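Local coordinates for protein pyruvate-formate lyase-activating enzyme (Bacteroides vulgatus ATCC 8482, PDB 3CAN) that is a pyruvate-formate lyase-activating enzyme of the radical SAM superfamily, whose members share a TIM-barrel-like fold, at residues I85-I99 against F118-L132. Numbering follows the deposited sequence. Where two conformers were deposited one is given.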
loop_
_atom_site.group_PDB
_atom_site.type_symbol
_atom_site.label_atom_id
_atom_site.label_comp_id
_atom_site.label_asym_id
_atom_site.label_seq_id
_atom_site.Cartn_x
_atom_site.Cartn_y
_atom_site.Cartn_z
ATOM N N ILE A 85 12.463 -13.826 -7.226
ATOM C CA ILE A 85 11.684 -13.320 -8.336
ATOM C C ILE A 85 11.708 -14.347 -9.458
ATOM O O ILE A 85 10.672 -14.664 -10.040
ATOM C CB ILE A 85 12.178 -11.941 -8.842
ATOM C CG1 ILE A 85 12.040 -10.878 -7.740
ATOM C CG2 ILE A 85 11.409 -11.554 -10.086
ATOM C CD1 ILE A 85 12.773 -9.580 -8.032
ATOM N N ARG A 86 12.889 -14.899 -9.751
ATOM C CA ARG A 86 12.974 -15.926 -10.785
ATOM C C ARG A 86 12.119 -17.143 -10.421
ATOM O O ARG A 86 11.433 -17.692 -11.278
ATOM C CB ARG A 86 14.423 -16.347 -11.031
ATOM C CG ARG A 86 14.600 -17.313 -12.199
ATOM C CD ARG A 86 16.076 -17.456 -12.569
ATOM N NE ARG A 86 16.595 -16.236 -13.180
ATOM C CZ ARG A 86 16.371 -15.871 -14.437
ATOM N NH1 ARG A 86 15.658 -16.636 -15.262
ATOM N NH2 ARG A 86 16.876 -14.740 -14.883
ATOM N N ARG A 87 12.143 -17.547 -9.151
ATOM C CA ARG A 87 11.384 -18.730 -8.744
ATOM C C ARG A 87 9.883 -18.543 -8.942
ATOM O O ARG A 87 9.209 -19.451 -9.444
ATOM C CB ARG A 87 11.684 -19.142 -7.305
ATOM C CG ARG A 87 11.300 -20.601 -7.061
ATOM C CD ARG A 87 11.624 -21.072 -5.667
ATOM N NE ARG A 87 11.188 -22.460 -5.480
ATOM C CZ ARG A 87 11.889 -23.537 -5.849
ATOM N NH1 ARG A 87 11.394 -24.751 -5.634
ATOM N NH2 ARG A 87 13.086 -23.415 -6.419
ATOM N N VAL A 88 9.362 -17.383 -8.560
ATOM C CA VAL A 88 7.949 -17.094 -8.738
ATOM C C VAL A 88 7.582 -17.057 -10.226
ATOM O O VAL A 88 6.559 -17.617 -10.640
ATOM C CB VAL A 88 7.569 -15.787 -8.030
ATOM C CG1 VAL A 88 6.090 -15.489 -8.199
ATOM C CG2 VAL A 88 7.948 -15.882 -6.534
ATOM N N ALA A 89 8.428 -16.416 -11.023
ATOM C CA ALA A 89 8.217 -16.352 -12.469
ATOM C C ALA A 89 8.188 -17.748 -13.101
ATOM O O ALA A 89 7.324 -18.048 -13.952
ATOM C CB ALA A 89 9.294 -15.496 -13.111
ATOM N N GLU A 90 9.130 -18.605 -12.688
ATOM C CA GLU A 90 9.218 -19.974 -13.227
ATOM C C GLU A 90 8.052 -20.864 -12.781
ATOM O O GLU A 90 7.724 -21.857 -13.443
ATOM C CB GLU A 90 10.549 -20.628 -12.831
ATOM C CG GLU A 90 11.741 -20.058 -13.583
ATOM C CD GLU A 90 13.085 -20.627 -13.138
ATOM O OE1 GLU A 90 13.144 -21.375 -12.136
ATOM O OE2 GLU A 90 14.092 -20.310 -13.797
ATOM N N ALA A 91 7.438 -20.499 -11.661
ATOM C CA ALA A 91 6.248 -21.171 -11.147
ATOM C C ALA A 91 4.965 -20.727 -11.850
ATOM O O ALA A 91 3.903 -21.258 -11.553
ATOM C CB ALA A 91 6.129 -20.931 -9.650
ATOM N N ASP A 92 5.072 -19.774 -12.778
ATOM C CA ASP A 92 3.944 -19.211 -13.516
ATOM C C ASP A 92 2.853 -18.676 -12.581
ATOM O O ASP A 92 1.678 -18.965 -12.751
ATOM C CB ASP A 92 3.363 -20.237 -14.494
ATOM C CG ASP A 92 2.429 -19.607 -15.518
ATOM O OD1 ASP A 92 2.591 -18.408 -15.844
ATOM O OD2 ASP A 92 1.551 -20.332 -16.017
ATOM N N PHE A 93 3.280 -17.913 -11.583
ATOM C CA PHE A 93 2.413 -17.442 -10.515
ATOM C C PHE A 93 2.380 -15.905 -10.540
ATOM O O PHE A 93 3.408 -15.278 -10.794
ATOM C CB PHE A 93 2.929 -17.966 -9.173
ATOM C CG PHE A 93 1.987 -17.744 -8.029
ATOM C CD1 PHE A 93 1.012 -18.674 -7.716
ATOM C CD2 PHE A 93 2.056 -16.587 -7.267
ATOM C CE1 PHE A 93 0.139 -18.451 -6.665
ATOM C CE2 PHE A 93 1.184 -16.382 -6.211
ATOM C CZ PHE A 93 0.227 -17.305 -5.924
ATOM N N PRO A 94 1.195 -15.292 -10.292
ATOM C CA PRO A 94 1.109 -13.840 -10.369
ATOM C C PRO A 94 1.941 -13.112 -9.309
ATOM O O PRO A 94 1.896 -13.462 -8.120
ATOM C CB PRO A 94 -0.378 -13.536 -10.153
ATOM C CG PRO A 94 -1.054 -14.798 -9.944
ATOM C CD PRO A 94 -0.110 -15.915 -9.976
ATOM N N TYR A 95 2.668 -12.098 -9.750
ATOM C CA TYR A 95 3.437 -11.270 -8.837
ATOM C C TYR A 95 3.471 -9.823 -9.290
ATOM O O TYR A 95 3.363 -9.523 -10.497
ATOM C CB TYR A 95 4.860 -11.827 -8.657
ATOM C CG TYR A 95 5.753 -11.783 -9.895
ATOM C CD1 TYR A 95 6.778 -10.853 -10.001
ATOM C CD2 TYR A 95 5.580 -12.686 -10.936
ATOM C CE1 TYR A 95 7.602 -10.807 -11.118
ATOM C CE2 TYR A 95 6.408 -12.650 -12.063
ATOM C CZ TYR A 95 7.405 -11.713 -12.144
ATOM O OH TYR A 95 8.218 -11.681 -13.257
ATOM N N TYR A 96 3.631 -8.933 -8.315
ATOM C CA TYR A 96 3.889 -7.520 -8.546
ATOM C C TYR A 96 5.326 -7.232 -8.120
ATOM O O TYR A 96 5.821 -7.797 -7.133
ATOM C CB TYR A 96 3.008 -6.613 -7.670
ATOM C CG TYR A 96 1.532 -6.507 -7.968
ATOM C CD1 TYR A 96 0.893 -7.313 -8.896
ATOM C CD2 TYR A 96 0.755 -5.601 -7.249
ATOM C CE1 TYR A 96 -0.491 -7.193 -9.123
ATOM C CE2 TYR A 96 -0.604 -5.473 -7.469
ATOM C CZ TYR A 96 -1.218 -6.268 -8.408
ATOM O OH TYR A 96 -2.572 -6.130 -8.600
ATOM N N ILE A 97 5.966 -6.317 -8.840
ATOM C CA ILE A 97 7.264 -5.788 -8.452
ATOM C C ILE A 97 7.087 -4.334 -8.009
ATOM O O ILE A 97 6.459 -3.542 -8.705
ATOM C CB ILE A 97 8.268 -5.852 -9.618
ATOM C CG1 ILE A 97 8.571 -7.313 -9.969
ATOM C CG2 ILE A 97 9.560 -5.098 -9.249
ATOM C CD1 ILE A 97 9.416 -8.069 -8.926
ATOM N N ARG A 98 7.637 -3.993 -6.850
ATOM C CA ARG A 98 7.637 -2.632 -6.357
ATOM C C ARG A 98 9.050 -2.073 -6.337
ATOM O O ARG A 98 9.974 -2.728 -5.861
ATOM C CB ARG A 98 7.016 -2.570 -4.967
ATOM C CG ARG A 98 5.573 -3.041 -4.964
ATOM C CD ARG A 98 5.477 -4.485 -4.541
ATOM N NE ARG A 98 5.624 -4.575 -3.086
ATOM C CZ ARG A 98 4.651 -4.303 -2.215
ATOM N NH1 ARG A 98 3.438 -3.938 -2.641
ATOM N NH2 ARG A 98 4.884 -4.413 -0.907
ATOM N N ILE A 99 9.208 -0.863 -6.867
ATOM C CA ILE A 99 10.490 -0.177 -6.871
ATOM C C ILE A 99 10.301 1.179 -6.197
ATOM O O ILE A 99 9.758 2.100 -6.799
ATOM C CB ILE A 99 11.052 -0.009 -8.285
ATOM C CG1 ILE A 99 11.191 -1.374 -8.963
ATOM C CG2 ILE A 99 12.429 0.740 -8.235
ATOM C CD1 ILE A 99 11.656 -1.280 -10.426
ATOM N N PHE A 118 16.292 -7.766 -16.634
ATOM C CA PHE A 118 16.106 -8.927 -15.777
ATOM C C PHE A 118 14.649 -9.406 -15.851
ATOM O O PHE A 118 14.373 -10.559 -16.176
ATOM C CB PHE A 118 16.527 -8.575 -14.360
ATOM C CG PHE A 118 16.123 -9.584 -13.342
ATOM C CD1 PHE A 118 16.711 -10.829 -13.298
ATOM C CD2 PHE A 118 15.146 -9.278 -12.411
ATOM C CE1 PHE A 118 16.331 -11.755 -12.350
ATOM C CE2 PHE A 118 14.759 -10.188 -11.466
ATOM C CZ PHE A 118 15.336 -11.448 -11.442
ATOM N N LEU A 119 13.725 -8.493 -15.600
ATOM C CA LEU A 119 12.309 -8.845 -15.544
ATOM C C LEU A 119 11.779 -9.327 -16.890
ATOM O O LEU A 119 11.011 -10.305 -16.960
ATOM C CB LEU A 119 11.490 -7.658 -15.010
ATOM C CG LEU A 119 11.776 -7.248 -13.554
ATOM C CD1 LEU A 119 11.061 -5.950 -13.218
ATOM C CD2 LEU A 119 11.378 -8.360 -12.570
ATOM N N ALA A 120 12.170 -8.641 -17.965
ATOM C CA ALA A 120 11.701 -8.986 -19.308
ATOM C C ALA A 120 12.135 -10.394 -19.724
ATOM O O ALA A 120 11.453 -11.076 -20.487
ATOM C CB ALA A 120 12.217 -7.958 -20.309
ATOM N N SER A 121 13.273 -10.830 -19.204
ATOM C CA SER A 121 13.841 -12.135 -19.539
ATOM C C SER A 121 13.136 -13.302 -18.854
ATOM O O SER A 121 13.321 -14.450 -19.245
ATOM C CB SER A 121 15.341 -12.149 -19.197
ATOM O OG SER A 121 15.567 -12.232 -17.804
ATOM N N LEU A 122 12.327 -13.018 -17.835
ATOM C CA LEU A 122 11.660 -14.065 -17.085
ATOM C C LEU A 122 10.494 -14.660 -17.868
ATOM O O LEU A 122 9.866 -13.969 -18.682
ATOM C CB LEU A 122 11.184 -13.529 -15.732
ATOM C CG LEU A 122 12.302 -12.993 -14.836
ATOM C CD1 LEU A 122 11.729 -12.297 -13.583
ATOM C CD2 LEU A 122 13.288 -14.118 -14.461
ATOM N N PRO A 123 10.215 -15.961 -17.645
ATOM C CA PRO A 123 9.198 -16.665 -18.417
ATOM C C PRO A 123 7.776 -16.174 -18.156
ATOM O O PRO A 123 6.890 -16.408 -18.987
ATOM C CB PRO A 123 9.365 -18.126 -17.974
ATOM C CG PRO A 123 9.967 -18.053 -16.650
ATOM C CD PRO A 123 10.867 -16.848 -16.669
ATOM N N ARG A 124 7.552 -15.559 -16.991
ATOM C CA ARG A 124 6.316 -14.827 -16.695
ATOM C C ARG A 124 6.710 -13.455 -16.188
ATOM O O ARG A 124 7.526 -13.350 -15.275
ATOM C CB ARG A 124 5.483 -15.543 -15.621
ATOM C CG ARG A 124 4.167 -14.827 -15.293
ATOM C CD ARG A 124 3.301 -15.543 -14.256
ATOM N NE ARG A 124 2.098 -14.752 -13.984
ATOM C CZ ARG A 124 0.846 -15.172 -14.137
ATOM N NH1 ARG A 124 0.576 -16.410 -14.544
ATOM N NH2 ARG A 124 -0.153 -14.342 -13.884
ATOM N N HIS A 125 6.157 -12.407 -16.795
ATOM C CA HIS A 125 6.433 -11.037 -16.344
ATOM C C HIS A 125 5.570 -10.685 -15.139
ATOM O O HIS A 125 4.531 -11.335 -14.901
ATOM C CB HIS A 125 6.113 -10.031 -17.450
ATOM C CG HIS A 125 7.010 -10.132 -18.641
ATOM N ND1 HIS A 125 6.725 -9.499 -19.833
ATOM C CD2 HIS A 125 8.186 -10.777 -18.825
ATOM C CE1 HIS A 125 7.693 -9.749 -20.700
ATOM N NE2 HIS A 125 8.582 -10.534 -20.120
ATOM N N PRO A 126 5.953 -9.620 -14.414
ATOM C CA PRO A 126 5.069 -9.145 -13.342
ATOM C C PRO A 126 3.741 -8.656 -13.893
ATOM O O PRO A 126 3.665 -8.159 -15.037
ATOM C CB PRO A 126 5.854 -7.981 -12.699
ATOM C CG PRO A 126 6.881 -7.590 -13.701
ATOM C CD PRO A 126 7.173 -8.804 -14.534
ATOM N N GLU A 127 2.690 -8.798 -13.087
ATOM C CA GLU A 127 1.387 -8.232 -13.432
ATOM C C GLU A 127 1.501 -6.731 -13.661
ATOM O O GLU A 127 0.882 -6.156 -14.566
ATOM C CB GLU A 127 0.389 -8.463 -12.302
ATOM C CG GLU A 127 0.095 -9.920 -12.012
ATOM C CD GLU A 127 -0.463 -10.655 -13.201
ATOM O OE1 GLU A 127 -1.657 -10.446 -13.513
ATOM O OE2 GLU A 127 0.276 -11.446 -13.823
ATOM N N ILE A 128 2.276 -6.101 -12.798
ATOM C CA ILE A 128 2.547 -4.678 -12.855
ATOM C C ILE A 128 3.839 -4.410 -12.092
ATOM O O ILE A 128 4.215 -5.166 -11.182
ATOM C CB ILE A 128 1.393 -3.837 -12.232
ATOM C CG1 ILE A 128 1.529 -2.345 -12.559
ATOM C CG2 ILE A 128 1.335 -4.006 -10.701
ATOM C CD1 ILE A 128 1.415 -2.022 -13.990
ATOM N N ILE A 129 4.532 -3.359 -12.508
ATOM C CA ILE A 129 5.661 -2.819 -11.771
ATOM C C ILE A 129 5.231 -1.459 -11.215
ATOM O O ILE A 129 4.924 -0.545 -11.982
ATOM C CB ILE A 129 6.903 -2.666 -12.656
ATOM C CG1 ILE A 129 7.325 -4.010 -13.262
ATOM C CG2 ILE A 129 8.069 -2.081 -11.849
ATOM C CD1 ILE A 129 8.331 -3.877 -14.419
ATOM N N ASN A 130 5.196 -1.343 -9.892
ATOM C CA ASN A 130 4.826 -0.101 -9.217
ATOM C C ASN A 130 6.059 0.707 -8.854
ATOM O O ASN A 130 6.860 0.278 -8.015
ATOM C CB ASN A 130 4.046 -0.393 -7.937
ATOM C CG ASN A 130 2.795 -1.180 -8.199
ATOM O OD1 ASN A 130 1.834 -0.657 -8.764
ATOM N ND2 ASN A 130 2.806 -2.457 -7.814
ATOM N N LEU A 131 6.223 1.852 -9.506
ATOM C CA LEU A 131 7.274 2.805 -9.152
ATOM C C LEU A 131 6.708 3.730 -8.073
ATOM O O LEU A 131 5.707 4.407 -8.289
ATOM C CB LEU A 131 7.741 3.608 -10.375
ATOM C CG LEU A 131 8.244 2.804 -11.579
ATOM C CD1 LEU A 131 8.772 3.746 -12.670
ATOM C CD2 LEU A 131 9.307 1.798 -11.150
ATOM N N LEU A 132 7.332 3.722 -6.903
ATOM C CA LEU A 132 6.855 4.482 -5.752
ATOM C C LEU A 132 7.846 5.607 -5.445
ATOM O O LEU A 132 8.827 5.393 -4.725
ATOM C CB LEU A 132 6.701 3.548 -4.549
ATOM C CG LEU A 132 5.952 2.251 -4.859
ATOM C CD1 LEU A 132 6.032 1.268 -3.703
ATOM C CD2 LEU A 132 4.494 2.550 -5.221
HETATM O O HOH W 1 15.703 -15.448 -18.072
HETATM O O HOH W 2 4.630 -18.458 -18.044
HETATM O O HOH W 3 2.747 -12.100 -12.913
#
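Tyr95 holds CG between its backbone N and carbonyl carbon (chi1 66°), which carries the ring to the loop before strand 128-133. There Tyr95 OH donates a hydrogen bond to Arg124 O at 2.7 Å, an oxygen at the ring edge. Pro126 CA lies over one ring face in a CH-pi contact, 3.8 Å from the centroid of Tyr95. Arg124 is extended from CG to NE and lays its guanidinium over the Phe93-Pro94 peptide. Arg124 NH1 makes a salt bridge to Asp92 OD1 at 3.1 Å, from above the carboxylate plane. Arg124 NH2 makes a second, to Glu127 OE2 at 2.9 Å. A water joins Arg124 NE, Glu127 OE2, Tyr95 N and His125 O. All three guanidinium nitrogens are thus held, which should fix the group's rotation. Just after helix 109-121, Leu122 CD1 packs on Ile85 CG2 at 3.6 Å. Leu122 CD2 lies over one face of the Arg86 guanidinium, toward its rim. In the sheet, Ile128 CG2 sits over the centre of the Tyr96 ring. Ile97 N bonds to Ile128 O, and Asn130 N to Ile97 O. Helix 109-121 links strand 95-101 to its parallel neighbour 128-133, a beta-alpha-beta unit as in TIM-barrel-like radical SAM folds.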